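Local structure of pyruvate kinase (6QXL) at residues P19-Q24 and E323-A328; D123-D128 and L144-L149; A169-D174 and A199-Y204; Y369-F374 and S398-Y403. The protein probably catalyses the last step of glycolysis, moving the phosphate of phosphoenolpyruvate to ADP to give pyruvate and ATP, with magnesium and potassium as cofactors. One frame throughout, in Å; residues are numbered along the deposited sequence.

Contact 1 of 4, residues P19-Q24 and E323-A328; sequences PEVLEQ and EYPVEA
V21 and Q24 meet P325 and V326 through aliphatic carbons, the proline ring offering its CG; the flat ring of Y324, at the N-cap position of the second helix, takes no part in this touch and has CD of E327 at its edge, in the ring plane. The tightest approach is V326 CG2 on Q24 CB, 3.7 Å apart. V326 has CG1 anti to its backbone N (chi1 176°), and this sends CG2 to the first helix while CG1 comes to 4.1 Å from the carbonyl O of Q24. The same CG2 also reaches V21 CG1 at 4.3 Å, and so it lies against two residues one helical turn apart. V21 CG1 in turn touches P325 CG, again at 4.3 Å, which brings in the first turn of the second helix. The helices are 19-28 and 325-340, the first and last of the barrel domain, and they flank the seam where strand 7-11 lies beside strand 312-315. No hydrogen bond or charge pair spans the contact, so apolar packing, relying on shape and burial, joins the helices here; the nearby acids E23 and E323 have other partners, K58 with H59 and H290.

Contact 2 of 4, residues D123-D128 and L144-L149; sequences DELLLD and LRCRVL
L125 and C146 have CA atoms 9.0 Å apart and E124 and L149 are about as distant, so the two backbones exchange no hydrogen bond and only side chains bridge them. The centre is L125. Its CD1 methyl touches L144 CD1 at 4.0 Å and C146 SG at 4.1 Å, taking contacts from two residues that point off the same face of their strand. The L125 and L144 side chains run obliquely to each other and meet methyl to methyl. In L125 the CG carbon sits beside the backbone N (chi1 -60°), and the branch beyond it reaches across to the sulfur. At the other end E124 stretches out past CG and crosses the L149 side chain at about a right angle, with E124 OE2 lying 4.0 Å from L149 CD1. That is only packing against a methyl: the charge of OE2 is taken up by a salt bridge to R163. Both segments belong to the small β domain inserted in the chain between barrel strand 64-68 and helix 174-185. Strand 132-139 pairs with 124-127 on one edge and with 143-148 on the other, while 159-162 borders 124-127 on its far edge; I160 and F94 pack on L125, F94 also covers C146, and V135 of strand 132-139 lies against L149.

Contact 3 of 4, residues A169-D174 and A199-Y204; sequences APALTD and AKDMEY
D201, which packs on A171, has its OD2 hydrogen-bonded to the backbone N of R197, just ahead of the helix, and that bond helps set the tilt of the carboxylate. The group then offers a flat face to the methyl of A171. A171 CB lies 3.6 Å from D201 CG and only slightly farther from OD1 and OD2, so it sits above the middle of the carboxylate and not at either oxygen's end. With CG beside the backbone N (chi1 -59°), D201 holds the carboxylate near its own helix start. One residue on, L172 divides its two methyls. CD1 comes within 4.2 Å of the D201 carbonyl O, while CD2 approaches the ring of Y204 obliquely and is 4.2 Å from Y204 CD2. A205 and L208, further along helix 199-211, receive L172 as well. The Y204 hydroxyl reaches past this leucine to bond K177 of helix 174-185. T173 is the N-cap of that helix, its OG1 bonded to the backbone N of D176. The contact sets the chain returning from the inserted β domain, just as it enters helix 174-185, against the next outer helix, 199-211, of an (α/β)8 barrel; strand 190-193 lies between the two helices in sequence.

Contact 4 of 4, residues Y369-F374 and S398-Y403; sequences YTANHF and SSVPIY
An ST turn at S398 meets the C-terminal end of helix 359-373 in the α/β domain of pyruvate kinase. S398 OG donates to N372 OD1, 2.8 Å away, and it comes in the plane of the amide carbonyl with a C=O...donor angle of 148°. The same hydroxyl accepts from the backbone N of V400 at 2.9 Å, an almost straight bond of 174°, which is what makes the turn. With OG anti to its own backbone N (chi1 175°), S398 holds the oxygen between these two partners, so it gives one bond and takes another. N372 OD1 is gripped twice: water 1 donates to it at 3.2 Å, and that water accepts from the backbone N of S399 at 3.0 Å. The amide's other end, N372 ND2, bonds to the carbonyl O of R397, so its rotation is fixed from both sides. The turn leads from helix 388-394 into strand 402-406, an inner strand of the mixed five-stranded sheet that helix 359-373 packs against. Next to the polar pair, A371 CB packs on V400 CG1 at 4.0 Å, and M368 and I380 also lie against V400. The other side of the helix faces a second subunit. H373 ND1 donates to the backbone O of Y369, one turn back, at 2.8 Å, and this bond sets the imidazole so that its NE2 can bond G353 N of the second subunit. The Y369 ring stacks on Y369 of that same subunit.

How the contacts relate
Contacts 1 and 3 belong to the (α/β)8 barrel, with centres 34 Å apart on opposite sides of the chain's centre; the chain stretch contact 1 closes contains contacts 2 and 3. Contact 2 lies in the inserted β domain, its centre 27 Å from that of contact 3, which sits where the chain has returned to the barrel. The A171 side chain of contact 3 is about 14 Å from the magnesium ion held by E223 and D250. Contact 4 is in the α/β domain that also binds glucose 6-phosphate, its centre 52 Å from that of contact 2. No two contacts touch.

Contact 1 of 4, residues P19-Q24 and E323-A328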
loop_
_atom_site.group_PDB
_atom_site.type_symbol
_atom_site.label_atom_id
_atom_site.label_comp_id
_atom_site.label_asym_id
_atom_site.label_seq_id
_atom_site.Cartn_x
_atom_site.Cartn_y
_atom_site.Cartn_z
ATOM N N PRO A 19 35.537 33.525 23.110
ATOM C CA PRO A 19 34.375 33.312 23.957
ATOM C C PRO A 19 33.119 34.044 23.509
ATOM O O PRO A 19 32.023 33.523 23.701
ATOM C CB PRO A 19 34.829 33.812 25.324
ATOM C CG PRO A 19 36.318 33.776 25.292
ATOM C CD PRO A 19 36.704 33.994 23.876
ATOM N N GLU A 20 33.262 35.214 22.894
ATOM C CA GLU A 20 32.078 35.958 22.477
ATOM C C GLU A 20 31.314 35.226 21.370
ATOM O O GLU A 20 30.076 35.192 21.392
ATOM C CB GLU A 20 32.409 37.390 22.025
ATOM C CG GLU A 20 31.164 38.212 21.622
ATOM C CD GLU A 20 31.385 39.362 20.644
ATOM O OE1 GLU A 20 32.464 39.543 20.025
ATOM O OE2 GLU A 20 30.389 40.067 20.483
ATOM N N VAL A 21 32.040 34.639 20.420
ATOM C CA VAL A 21 31.390 33.987 19.300
ATOM C C VAL A 21 30.836 32.631 19.733
ATOM O O VAL A 21 29.704 32.282 19.379
ATOM C CB VAL A 21 32.339 33.849 18.103
ATOM C CG1 VAL A 21 31.702 33.039 16.974
ATOM C CG2 VAL A 21 32.725 35.236 17.596
ATOM N N LEU A 22 31.619 31.876 20.501
ATOM C CA LEU A 22 31.134 30.605 21.019
ATOM C C LEU A 22 29.862 30.780 21.835
ATOM O O LEU A 22 28.899 30.040 21.655
ATOM C CB LEU A 22 32.200 29.908 21.844
ATOM C CG LEU A 22 33.355 29.360 21.008
ATOM C CD1 LEU A 22 34.466 28.845 21.900
ATOM C CD2 LEU A 22 32.901 28.254 20.072
ATOM N N GLU A 23 29.828 31.793 22.695
ATOM C CA GLU A 23 28.596 32.047 23.423
ATOM C C GLU A 23 27.421 32.276 22.460
ATOM O O GLU A 23 26.338 31.732 22.656
ATOM C CB GLU A 23 28.761 33.218 24.389
ATOM C CG GLU A 23 27.543 33.429 25.313
ATOM C CD GLU A 23 27.833 34.253 26.535
ATOM O OE1 GLU A 23 28.634 35.193 26.498
ATOM O OE2 GLU A 23 27.246 33.941 27.589
ATOM N N GLN A 24 27.649 33.054 21.409
ATOM C CA GLN A 24 26.599 33.330 20.435
ATOM C C GLN A 24 26.146 32.084 19.648
ATOM O O GLN A 24 24.963 31.960 19.326
ATOM C CB GLN A 24 27.048 34.410 19.476
ATOM C CG GLN A 24 26.962 35.818 20.026
ATOM C CD GLN A 24 27.558 36.813 19.039
ATOM O OE1 GLN A 24 28.776 37.112 19.068
ATOM N NE2 GLN A 24 26.729 37.275 18.121
ATOM N N GLU A 323 32.772 34.507 7.472
ATOM C CA GLU A 323 32.478 35.811 8.041
ATOM C C GLU A 323 31.198 35.840 8.856
ATOM O O GLU A 323 30.967 36.824 9.529
ATOM C CB GLU A 323 32.367 36.872 6.943
ATOM C CG GLU A 323 33.671 37.255 6.240
ATOM C CD GLU A 323 33.389 38.141 5.015
ATOM O OE1 GLU A 323 32.757 39.233 5.163
ATOM O OE2 GLU A 323 33.756 37.728 3.886
ATOM N N TYR A 324 30.346 34.818 8.769
ATOM C CA TYR A 324 29.028 34.876 9.414
ATOM C C TYR A 324 28.657 33.543 10.094
ATOM O O TYR A 324 27.595 32.978 9.850
ATOM C CB TYR A 324 27.967 35.243 8.383
ATOM C CG TYR A 324 28.170 36.557 7.695
ATOM C CD1 TYR A 324 28.980 36.629 6.572
ATOM C CD2 TYR A 324 27.587 37.753 8.183
ATOM C CE1 TYR A 324 29.187 37.828 5.934
ATOM C CE2 TYR A 324 27.726 38.918 7.470
ATOM C CZ TYR A 324 28.556 38.960 6.400
ATOM O OH TYR A 324 28.761 40.150 5.749
ATOM N N PRO A 325 29.523 33.053 10.985
ATOM C CA PRO A 325 29.240 31.780 11.637
ATOM C C PRO A 325 27.927 31.735 12.425
ATOM O O PRO A 325 27.200 30.742 12.376
ATOM C CB PRO A 325 30.447 31.575 12.551
ATOM C CG PRO A 325 31.018 32.922 12.736
ATOM C CD PRO A 325 30.785 33.641 11.451
ATOM N N VAL A 326 27.601 32.806 13.121
ATOM C CA VAL A 326 26.379 32.796 13.925
ATOM C C VAL A 326 25.148 32.834 13.029
ATOM O O VAL A 326 24.190 32.084 13.239
ATOM C CB VAL A 326 26.376 33.934 14.957
ATOM C CG1 VAL A 326 25.070 33.991 15.742
ATOM C CG2 VAL A 326 27.556 33.749 15.900
ATOM N N GLU A 327 25.199 33.656 12.000
ATOM C CA GLU A 327 24.065 33.782 11.086
ATOM C C GLU A 327 23.811 32.472 10.328
ATOM O O GLU A 327 22.662 32.127 10.055
ATOM C CB GLU A 327 24.274 34.938 10.120
ATOM C CG GLU A 327 24.383 36.308 10.808
ATOM C CD GLU A 327 25.775 36.728 11.309
ATOM O OE1 GLU A 327 26.729 35.908 11.413
ATOM O OE2 GLU A 327 25.926 37.919 11.586
ATOM N N ALA A 328 24.883 31.729 10.028
ATOM C CA ALA A 328 24.747 30.424 9.401
ATOM C C ALA A 328 23.971 29.456 10.284
ATOM O O ALA A 328 23.018 28.824 9.825
ATOM C CB ALA A 328 26.103 29.853 9.035
#

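Contact 2 of 4, residues D123-D128 and L144-L149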
loop_
_atom_site.group_PDB
_atom_site.type_symbol
_atom_site.label_atom_id
_atom_site.label_comp_id
_atom_site.label_asym_id
_atom_site.label_seq_id
_atom_site.Cartn_x
_atom_site.Cartn_y
_atom_site.Cartn_z
ATOM N N ASP A 123 44.495 9.068 -15.341
ATOM C CA ASP A 123 43.856 9.356 -14.048
ATOM C C ASP A 123 43.630 10.859 -13.871
ATOM O O ASP A 123 44.478 11.660 -14.295
ATOM C CB ASP A 123 44.693 8.828 -12.892
ATOM C CG ASP A 123 44.709 7.282 -12.816
ATOM O OD1 ASP A 123 44.098 6.604 -13.669
ATOM O OD2 ASP A 123 45.380 6.702 -11.933
ATOM N N GLU A 124 42.496 11.248 -13.311
ATOM C CA GLU A 124 42.234 12.643 -12.975
ATOM C C GLU A 124 42.447 12.848 -11.488
ATOM O O GLU A 124 41.941 12.074 -10.688
ATOM C CB GLU A 124 40.804 13.082 -13.379
ATOM C CG GLU A 124 40.545 12.908 -14.870
ATOM C CD GLU A 124 39.369 13.614 -15.477
ATOM O OE1 GLU A 124 39.013 13.237 -16.609
ATOM O OE2 GLU A 124 38.758 14.510 -14.854
ATOM N N LEU A 125 43.207 13.881 -11.133
ATOM C CA LEU A 125 43.510 14.200 -9.743
ATOM C C LEU A 125 42.798 15.486 -9.375
ATOM O O LEU A 125 42.772 16.432 -10.153
ATOM C CB LEU A 125 45.010 14.369 -9.549
ATOM C CG LEU A 125 45.872 13.154 -9.886
ATOM C CD1 LEU A 125 47.373 13.626 -9.908
ATOM C CD2 LEU A 125 45.544 11.980 -8.957
ATOM N N LEU A 126 42.215 15.512 -8.185
ATOM C CA LEU A 126 41.455 16.646 -7.699
ATOM C C LEU A 126 42.126 17.193 -6.447
ATOM O O LEU A 126 42.406 16.457 -5.507
ATOM C CB LEU A 126 40.029 16.221 -7.400
ATOM C CG LEU A 126 39.125 16.051 -8.645
ATOM C CD1 LEU A 126 39.259 14.740 -9.373
ATOM C CD2 LEU A 126 37.682 16.205 -8.370
ATOM N N LEU A 127 42.407 18.485 -6.473
ATOM C CA LEU A 127 43.103 19.154 -5.385
ATOM C C LEU A 127 42.201 20.217 -4.773
ATOM O O LEU A 127 41.368 20.807 -5.476
ATOM C CB LEU A 127 44.382 19.819 -5.871
ATOM C CG LEU A 127 45.481 18.843 -6.302
ATOM C CD1 LEU A 127 45.472 18.708 -7.802
ATOM C CD2 LEU A 127 46.861 19.241 -5.725
ATOM N N ASP A 128 42.379 20.455 -3.465
ATOM C CA ASP A 128 41.597 21.443 -2.738
ATOM C C ASP A 128 40.089 21.179 -2.899
ATOM O O ASP A 128 39.328 22.038 -3.359
ATOM C CB ASP A 128 41.942 22.879 -3.189
ATOM C CG ASP A 128 41.444 23.931 -2.199
ATOM O OD1 ASP A 128 40.828 23.570 -1.162
ATOM O OD2 ASP A 128 41.661 25.118 -2.454
ATOM N N LEU A 144 54.537 12.251 -11.000
ATOM C CA LEU A 144 53.439 12.262 -11.942
ATOM C C LEU A 144 53.502 13.587 -12.703
ATOM O O LEU A 144 53.613 14.663 -12.092
ATOM C CB LEU A 144 52.112 12.160 -11.236
ATOM C CG LEU A 144 51.804 10.871 -10.465
ATOM C CD1 LEU A 144 50.417 10.978 -9.827
ATOM C CD2 LEU A 144 51.784 9.600 -11.326
ATOM N N ARG A 145 53.446 13.507 -14.032
ATOM C CA ARG A 145 53.503 14.680 -14.884
ATOM C C ARG A 145 52.127 14.925 -15.458
ATOM O O ARG A 145 51.585 14.065 -16.170
ATOM C CB ARG A 145 54.486 14.465 -16.017
ATOM C CG ARG A 145 55.921 14.365 -15.542
ATOM C CD ARG A 145 56.834 13.788 -16.596
ATOM N NE ARG A 145 58.068 13.308 -15.965
ATOM C CZ ARG A 145 58.880 12.373 -16.423
ATOM N NH1 ARG A 145 58.665 11.891 -17.655
ATOM N NH2 ARG A 145 59.954 12.056 -15.740
ATOM N N CYS A 146 51.567 16.099 -15.160
ATOM C CA CYS A 146 50.158 16.350 -15.389
ATOM C C CYS A 146 49.890 17.581 -16.238
ATOM O O CYS A 146 50.746 18.464 -16.398
ATOM C CB CYS A 146 49.443 16.502 -14.047
ATOM S SG CYS A 146 49.721 15.135 -12.886
ATOM N N ARG A 147 48.682 17.625 -16.777
ATOM C CA ARG A 147 48.129 18.799 -17.435
ATOM C C ARG A 147 46.937 19.298 -16.618
ATOM O O ARG A 147 46.105 18.492 -16.165
ATOM C CB ARG A 147 47.668 18.432 -18.855
ATOM C CG ARG A 147 47.384 19.632 -19.729
ATOM C CD ARG A 147 46.949 19.262 -21.128
ATOM N NE ARG A 147 45.624 18.647 -21.183
ATOM C CZ ARG A 147 45.335 17.357 -21.387
ATOM N NH1 ARG A 147 46.306 16.447 -21.528
ATOM N NH2 ARG A 147 44.075 16.968 -21.442
ATOM N N VAL A 148 46.835 20.611 -16.447
ATOM C CA VAL A 148 45.728 21.196 -15.704
ATOM C C VAL A 148 44.475 21.230 -16.588
ATOM O O VAL A 148 44.492 21.739 -17.713
ATOM C CB VAL A 148 46.075 22.619 -15.218
ATOM C CG1 VAL A 148 44.868 23.290 -14.549
ATOM C CG2 VAL A 148 47.289 22.580 -14.286
ATOM N N LEU A 149 43.396 20.645 -16.074
ATOM C CA LEU A 149 42.088 20.664 -16.739
ATOM C C LEU A 149 41.250 21.843 -16.245
ATOM O O LEU A 149 40.559 22.489 -17.035
ATOM C CB LEU A 149 41.336 19.368 -16.489
ATOM C CG LEU A 149 41.928 18.148 -17.216
ATOM C CD1 LEU A 149 41.021 16.935 -17.017
ATOM C CD2 LEU A 149 42.260 18.379 -18.719
#

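Contact 3 of 4, residues A169-D174 and A199-Y204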
loop_
_atom_site.group_PDB
_atom_site.type_symbol
_atom_site.label_atom_id
_atom_site.label_comp_id
_atom_site.label_asym_id
_atom_site.label_seq_id
_atom_site.Cartn_x
_atom_site.Cartn_y
_atom_site.Cartn_z
ATOM N N ALA A 169 46.096 3.344 1.219
ATOM C CA ALA A 169 46.487 4.091 2.419
ATOM C C ALA A 169 46.102 3.283 3.642
ATOM O O ALA A 169 45.117 2.563 3.591
ATOM C CB ALA A 169 45.765 5.435 2.427
ATOM N N PRO A 170 46.806 3.444 4.756
ATOM C CA PRO A 170 46.258 2.908 6.023
ATOM C C PRO A 170 45.129 3.780 6.588
ATOM O O PRO A 170 45.157 4.952 6.481
ATOM C CB PRO A 170 47.474 2.880 6.941
ATOM C CG PRO A 170 48.377 3.965 6.413
ATOM C CD PRO A 170 48.086 4.154 4.938
ATOM N N ALA A 171 44.160 3.130 7.233
ATOM C CA ALA A 171 43.000 3.840 7.820
ATOM C C ALA A 171 43.455 4.748 8.981
ATOM O O ALA A 171 43.077 5.929 9.060
ATOM C CB ALA A 171 41.973 2.885 8.285
ATOM N N LEU A 172 44.286 4.190 9.853
ATOM C CA LEU A 172 44.856 4.952 10.974
ATOM C C LEU A 172 46.309 5.293 10.710
ATOM O O LEU A 172 47.156 4.426 10.547
ATOM C CB LEU A 172 44.689 4.208 12.298
ATOM C CG LEU A 172 43.213 4.424 12.827
ATOM C CD1 LEU A 172 42.032 4.015 11.932
ATOM C CD2 LEU A 172 42.993 3.853 14.188
ATOM N N THR A 173 46.584 6.588 10.769
ATOM C CA THR A 173 47.955 7.092 10.729
ATOM C C THR A 173 48.488 7.226 12.145
ATOM O O THR A 173 47.761 6.992 13.132
ATOM C CB THR A 173 47.998 8.461 10.037
ATOM O OG1 THR A 173 47.282 9.451 10.804
ATOM C CG2 THR A 173 47.356 8.353 8.633
ATOM N N ASP A 174 49.765 7.577 12.260
ATOM C CA ASP A 174 50.347 7.799 13.590
ATOM C C ASP A 174 49.769 9.039 14.243
ATOM O O ASP A 174 49.495 9.043 15.438
ATOM C CB ASP A 174 51.871 7.858 13.514
ATOM C CG ASP A 174 52.494 6.502 13.132
ATOM O OD1 ASP A 174 51.862 5.431 13.291
ATOM O OD2 ASP A 174 53.639 6.504 12.660
ATOM N N ALA A 199 34.355 -2.591 8.088
ATOM C CA ALA A 199 34.213 -2.763 9.530
ATOM C C ALA A 199 35.548 -2.914 10.255
ATOM O O ALA A 199 35.652 -2.430 11.390
ATOM C CB ALA A 199 33.298 -3.953 9.841
ATOM N N LYS A 200 36.548 -3.527 9.631
ATOM C CA LYS A 200 37.850 -3.707 10.301
ATOM C C LYS A 200 38.459 -2.366 10.735
ATOM O O LYS A 200 38.935 -2.222 11.854
ATOM C CB LYS A 200 38.849 -4.477 9.432
ATOM C CG LYS A 200 38.434 -5.862 8.992
ATOM C CD LYS A 200 39.314 -6.399 7.852
ATOM C CE LYS A 200 38.794 -7.692 7.191
ATOM N NZ LYS A 200 38.918 -8.891 8.073
ATOM N N ASP A 201 38.404 -1.387 9.871
ATOM C CA ASP A 201 38.966 -0.057 10.134
ATOM C C ASP A 201 38.306 0.574 11.359
ATOM O O ASP A 201 38.986 1.203 12.193
ATOM C CB ASP A 201 38.847 0.851 8.934
ATOM C CG ASP A 201 39.563 0.305 7.687
ATOM O OD1 ASP A 201 40.518 -0.500 7.877
ATOM O OD2 ASP A 201 39.238 0.675 6.552
ATOM N N MET A 202 36.993 0.375 11.498
ATOM C CA MET A 202 36.274 0.906 12.643
ATOM C C MET A 202 36.536 0.113 13.921
ATOM O O MET A 202 36.580 0.696 15.006
ATOM C CB MET A 202 34.759 0.938 12.377
ATOM C CG MET A 202 34.292 1.903 11.293
ATOM S SD MET A 202 34.871 3.592 11.437
ATOM C CE MET A 202 34.030 4.080 12.949
ATOM N N GLU A 203 36.681 -1.208 13.795
ATOM C CA GLU A 203 36.997 -2.040 14.964
ATOM C C GLU A 203 38.380 -1.698 15.520
ATOM O O GLU A 203 38.556 -1.613 16.737
ATOM C CB GLU A 203 36.916 -3.513 14.615
ATOM C CG GLU A 203 35.495 -4.028 14.531
ATOM C CD GLU A 203 35.331 -5.198 13.557
ATOM O OE1 GLU A 203 36.314 -5.710 12.981
ATOM O OE2 GLU A 203 34.173 -5.623 13.338
ATOM N N TYR A 204 39.342 -1.480 14.622
ATOM C CA TYR A 204 40.669 -1.054 15.025
ATOM C C TYR A 204 40.610 0.268 15.799
ATOM O O TYR A 204 41.203 0.414 16.868
ATOM C CB TYR A 204 41.588 -0.931 13.801
ATOM C CG TYR A 204 43.051 -0.655 14.107
ATOM C CD1 TYR A 204 43.633 -0.981 15.352
ATOM C CD2 TYR A 204 43.891 -0.138 13.121
ATOM C CE1 TYR A 204 44.966 -0.742 15.603
ATOM C CE2 TYR A 204 45.239 0.091 13.368
ATOM C CZ TYR A 204 45.759 -0.184 14.620
ATOM O OH TYR A 204 47.083 -0.013 14.881
#

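Contact 4 of 4, residues Y369-F374 and S398-Y403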
loop_
_atom_site.group_PDB
_atom_site.type_symbol
_atom_site.label_atom_id
_atom_site.label_comp_id
_atom_site.label_asym_id
_atom_site.label_seq_id
_atom_site.Cartn_x
_atom_site.Cartn_y
_atom_site.Cartn_z
ATOM N N TYR A 369 4.895 3.941 18.519
ATOM C CA TYR A 369 3.569 3.564 18.032
ATOM C C TYR A 369 2.468 4.209 18.859
ATOM O O TYR A 369 1.560 4.832 18.319
ATOM C CB TYR A 369 3.410 2.061 18.043
ATOM C CG TYR A 369 2.015 1.561 17.762
ATOM C CD1 TYR A 369 1.549 1.445 16.450
ATOM C CD2 TYR A 369 1.173 1.173 18.803
ATOM C CE1 TYR A 369 0.284 0.955 16.197
ATOM C CE2 TYR A 369 -0.082 0.644 18.535
ATOM C CZ TYR A 369 -0.515 0.533 17.237
ATOM O OH TYR A 369 -1.759 0.013 16.990
ATOM N N THR A 370 2.554 4.083 20.172
ATOM C CA THR A 370 1.509 4.621 21.021
ATOM C C THR A 370 1.407 6.137 20.888
ATOM O O THR A 370 0.315 6.683 20.732
ATOM C CB THR A 370 1.747 4.227 22.483
ATOM O OG1 THR A 370 1.785 2.806 22.568
ATOM C CG2 THR A 370 0.649 4.747 23.365
ATOM N N ALA A 371 2.548 6.817 20.939
ATOM C CA ALA A 371 2.567 8.284 20.877
ATOM C C ALA A 371 2.054 8.813 19.548
ATOM O O ALA A 371 1.318 9.800 19.509
ATOM C CB ALA A 371 3.956 8.817 21.151
ATOM N N ASN A 372 2.420 8.148 18.461
ATOM C CA ASN A 372 1.947 8.578 17.149
ATOM C C ASN A 372 0.465 8.389 16.935
ATOM O O ASN A 372 -0.065 8.970 16.014
ATOM C CB ASN A 372 2.725 7.878 16.016
ATOM C CG ASN A 372 4.027 8.597 15.679
ATOM O OD1 ASN A 372 4.445 9.542 16.343
ATOM N ND2 ASN A 372 4.669 8.137 14.648
ATOM N N HIS A 373 -0.215 7.581 17.753
ATOM C CA HIS A 373 -1.648 7.346 17.569
ATOM C C HIS A 373 -2.559 7.898 18.646
ATOM O O HIS A 373 -3.721 8.108 18.365
ATOM C CB HIS A 373 -1.899 5.872 17.360
ATOM C CG HIS A 373 -1.294 5.344 16.094
ATOM N ND1 HIS A 373 -0.006 4.862 16.041
ATOM C CD2 HIS A 373 -1.779 5.253 14.829
ATOM C CE1 HIS A 373 0.268 4.472 14.808
ATOM N NE2 HIS A 373 -0.779 4.735 14.051
ATOM N N PHE A 374 -2.062 8.120 19.859
ATOM C CA PHE A 374 -2.860 8.726 20.927
ATOM C C PHE A 374 -2.384 10.186 21.039
ATOM O O PHE A 374 -1.414 10.467 21.715
ATOM C CB PHE A 374 -2.705 7.913 22.237
ATOM C CG PHE A 374 -3.566 8.395 23.425
ATOM C CD1 PHE A 374 -4.846 8.948 23.263
ATOM C CD2 PHE A 374 -3.094 8.244 24.743
ATOM C CE1 PHE A 374 -5.609 9.331 24.374
ATOM C CE2 PHE A 374 -3.854 8.621 25.841
ATOM C CZ PHE A 374 -5.109 9.169 25.653
ATOM N N SER A 398 8.418 10.761 13.898
ATOM C CA SER A 398 7.416 11.292 14.795
ATOM C C SER A 398 7.638 12.776 14.982
ATOM O O SER A 398 8.687 13.300 14.640
ATOM C CB SER A 398 7.522 10.590 16.162
ATOM O OG SER A 398 6.634 11.168 17.114
ATOM N N SER A 399 6.655 13.463 15.535
ATOM C CA SER A 399 6.886 14.822 16.024
ATOM C C SER A 399 6.752 14.961 17.555
ATOM O O SER A 399 6.792 16.070 18.072
ATOM C CB SER A 399 5.932 15.772 15.313
ATOM O OG SER A 399 4.613 15.412 15.583
ATOM N N VAL A 400 6.633 13.846 18.275
ATOM C CA VAL A 400 6.500 13.893 19.723
ATOM C C VAL A 400 7.875 14.111 20.369
ATOM O O VAL A 400 8.835 13.438 19.997
ATOM C CB VAL A 400 5.878 12.593 20.273
ATOM C CG1 VAL A 400 6.870 11.411 20.273
ATOM C CG2 VAL A 400 5.380 12.824 21.702
ATOM N N PRO A 401 7.985 15.040 21.332
ATOM C CA PRO A 401 9.272 15.226 22.021
ATOM C C PRO A 401 9.708 14.029 22.835
ATOM O O PRO A 401 8.923 13.493 23.613
ATOM C CB PRO A 401 8.999 16.405 22.939
ATOM C CG PRO A 401 7.824 17.107 22.364
ATOM C CD PRO A 401 7.005 16.080 21.684
ATOM N N ILE A 402 10.939 13.596 22.622
ATOM C CA ILE A 402 11.546 12.516 23.378
ATOM C C ILE A 402 12.536 13.109 24.383
ATOM O O ILE A 402 13.514 13.755 24.006
ATOM C CB ILE A 402 12.291 11.564 22.435
ATOM C CG1 ILE A 402 11.317 10.996 21.402
ATOM C CG2 ILE A 402 12.993 10.461 23.229
ATOM C CD1 ILE A 402 11.966 10.201 20.297
ATOM N N TYR A 403 12.280 12.894 25.670
ATOM C CA TYR A 403 13.160 13.396 26.735
ATOM C C TYR A 403 13.986 12.280 27.331
ATOM O O TYR A 403 13.430 11.334 27.861
ATOM C CB TYR A 403 12.332 14.077 27.784
ATOM C CG TYR A 403 11.670 15.316 27.262
ATOM C CD1 TYR A 403 12.369 16.509 27.162
ATOM C CD2 TYR A 403 10.350 15.301 26.850
ATOM C CE1 TYR A 403 11.759 17.656 26.669
ATOM C CE2 TYR A 403 9.741 16.463 26.378
ATOM C CZ TYR A 403 10.464 17.619 26.291
ATOM O OH TYR A 403 9.862 18.734 25.817
HETATM O O HOH W 1 3.771 12.639 15.985
#